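Local structure of probable branched-chain-amino-acid aminotransferase (Thermotoga maritima MSB8, 3CSW) at residues Asp164-Gly169 and Asp233-Thr238. The protein probably transfers the amino group of leucine, isoleucine or valine to 2-oxoglutarate, using pyridoxal 5'-phosphate as cofactor. Residues are numbered along the deposited sequence; the frame is centred on the assembly and turned at random.
Sequences DVILLG and DEMFLT
Strands 164-168 and 234-238 run nearly at right angles, at 100° between their N-to-C directions, with axes 10.4 Å apart at closest approach, and the segments meet through side chains alone. Ile166 and Met235, a selenomethionine, reach toward each other tip to tip. Met235 has CG anti to its backbone N (chi1 177°) and stays extended beyond it, a fully stretched chain that carries the terminal methyl across the gap: CE lies 4.1 Å from Ile166 CG1 and equally near Ile166 CD1. Leu237 comes in at a slant to the isoleucine and uses both branches, CD2 lying 4.1 Å from Ile166 CD1 while CD1 rests 4.1 Å from Asp164 CB. The two strands belong to separate mixed sheets of the class-IV aminotransferase fold, and the contact brings side chains of the two sheets together in a buried, mainly apolar cluster. Val127 of strand 125-129, the neighbour of 164-168, touches both Met235 and Leu237, and Ile166 also packs on Val182 of strand 181-186, which pairs with 234-239. The carboxylate of Asp164 is held by Ser178 OG at OD1 and by Ser180 OG and Phe179 N at OD2; Asp164 OD1 also accepts a bent hydrogen bond (131°) from Val165 N at 2.8 Å, which arrives from above the carboxylate plane. The Asp164 side chain lies about 7 Å from the bound pyridoxal-5'-phosphate.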
loop_
_atom_site.group_PDB
_atom_site.type_symbol
_atom_site.label_atom_id
_atom_site.label_comp_id
_atom_site.label_asym_id
_atom_site.label_seq_id
_atom_site.Cartn_x
_atom_site.Cartn_y
_atom_site.Cartn_z
ATOM N N ASP A 164 21.583 -15.790 3.484
ATOM C CA ASP A 164 20.135 -15.600 3.471
ATOM C C ASP A 164 19.873 -14.248 2.810
ATOM O O ASP A 164 20.778 -13.434 2.685
ATOM C CB ASP A 164 19.571 -15.660 4.903
ATOM C CG ASP A 164 18.054 -15.907 4.951
ATOM O OD1 ASP A 164 17.434 -16.076 3.885
ATOM O OD2 ASP A 164 17.471 -15.927 6.064
ATOM N N VAL A 165 18.647 -14.039 2.338
ATOM C CA VAL A 165 18.191 -12.756 1.796
ATOM C C VAL A 165 17.220 -12.101 2.807
ATOM O O VAL A 165 16.499 -12.790 3.515
ATOM C CB VAL A 165 17.532 -12.895 0.397
ATOM C CG1 VAL A 165 18.582 -13.306 -0.655
ATOM C CG2 VAL A 165 16.329 -13.869 0.415
ATOM N N ILE A 166 17.248 -10.768 2.888
ATOM C CA ILE A 166 16.406 -10.002 3.797
ATOM C C ILE A 166 15.142 -9.483 3.075
ATOM O O ILE A 166 15.228 -8.688 2.135
ATOM C CB ILE A 166 17.211 -8.828 4.411
ATOM C CG1 ILE A 166 18.563 -9.323 4.984
ATOM C CG2 ILE A 166 16.402 -8.075 5.432
ATOM C CD1 ILE A 166 18.532 -10.527 5.919
ATOM N N LEU A 167 13.984 -9.980 3.503
ATOM C CA LEU A 167 12.689 -9.513 3.016
ATOM C C LEU A 167 12.263 -8.270 3.792
ATOM O O LEU A 167 12.230 -8.276 5.031
ATOM C CB LEU A 167 11.593 -10.587 3.125
ATOM C CG LEU A 167 11.611 -11.821 2.217
ATOM C CD1 LEU A 167 12.580 -12.855 2.760
ATOM C CD2 LEU A 167 10.201 -12.410 1.988
ATOM N N LEU A 168 12.015 -7.197 3.041
ATOM C CA LEU A 168 11.421 -5.993 3.549
ATOM C C LEU A 168 9.917 -6.123 3.359
ATOM O O LEU A 168 9.452 -6.868 2.485
ATOM C CB LEU A 168 11.906 -4.759 2.771
ATOM C CG LEU A 168 13.414 -4.596 2.565
ATOM C CD1 LEU A 168 13.690 -3.318 1.835
ATOM C CD2 LEU A 168 14.147 -4.680 3.871
ATOM N N GLY A 169 9.165 -5.401 4.173
ATOM C CA GLY A 169 7.721 -5.328 4.004
ATOM C C GLY A 169 7.399 -4.332 2.922
ATOM O O GLY A 169 8.297 -3.660 2.411
ATOM N N ASP A 233 25.869 -0.576 13.863
ATOM C CA ASP A 233 27.193 -1.022 14.317
ATOM C C ASP A 233 27.394 -2.537 14.131
ATOM O O ASP A 233 28.505 -2.980 13.821
ATOM C CB ASP A 233 27.430 -0.663 15.796
ATOM C CG ASP A 233 27.323 0.819 16.061
ATOM O OD1 ASP A 233 27.626 1.591 15.149
ATOM O OD2 ASP A 233 26.917 1.214 17.177
ATOM N N GLU A 234 26.332 -3.319 14.347
ATOM C CA GLU A 234 26.366 -4.763 14.198
ATOM C C GLU A 234 25.056 -5.239 13.609
ATOM O O GLU A 234 24.046 -4.587 13.752
ATOM C CB GLU A 234 26.562 -5.495 15.556
ATOM C CG GLU A 234 27.577 -4.885 16.500
ATOM C CD GLU A 234 27.756 -5.653 17.810
ATOM O OE1 GLU A 234 27.665 -6.891 17.803
ATOM O OE2 GLU A 234 28.038 -5.007 18.844
HETATM N N MSE A 235 25.093 -6.412 12.981
HETATM C CA MSE A 235 23.908 -7.104 12.502
HETATM C C MSE A 235 24.103 -8.616 12.645
HETATM O O MSE A 235 25.225 -9.117 12.544
HETATM C CB MSE A 235 23.645 -6.703 11.050
HETATM C CG MSE A 235 22.470 -7.403 10.362
HETATM SE SE MSE A 235 22.217 -6.796 8.540
HETATM C CE MSE A 235 20.747 -7.827 8.127
ATOM N N PHE A 236 23.023 -9.337 12.945
ATOM C CA PHE A 236 23.051 -10.806 13.013
ATOM C C PHE A 236 21.670 -11.409 12.739
ATOM O O PHE A 236 20.644 -10.703 12.782
ATOM C CB PHE A 236 23.667 -11.330 14.332
ATOM C CG PHE A 236 22.833 -11.088 15.599
ATOM C CD1 PHE A 236 21.819 -11.971 15.964
ATOM C CD2 PHE A 236 23.124 -10.025 16.454
ATOM C CE1 PHE A 236 21.079 -11.771 17.129
ATOM C CE2 PHE A 236 22.397 -9.821 17.624
ATOM C CZ PHE A 236 21.363 -10.700 17.958
ATOM N N LEU A 237 21.681 -12.709 12.430
ATOM C CA LEU A 237 20.490 -13.487 12.157
ATOM C C LEU A 237 20.279 -14.525 13.242
ATOM O O LEU A 237 21.229 -14.945 13.909
ATOM C CB LEU A 237 20.611 -14.219 10.817
ATOM C CG LEU A 237 21.054 -13.431 9.592
ATOM C CD1 LEU A 237 21.267 -14.373 8.395
ATOM C CD2 LEU A 237 20.054 -12.297 9.282
ATOM N N THR A 238 19.036 -14.961 13.406
ATOM C CA THR A 238 18.719 -16.043 14.330
ATOM C C THR A 238 17.828 -17.084 13.637
ATOM O O THR A 238 16.849 -16.737 13.001
ATOM C CB THR A 238 18.007 -15.503 15.624
ATOM O OG1 THR A 238 16.735 -14.933 15.289
ATOM C CG2 THR A 238 18.852 -14.448 16.327
#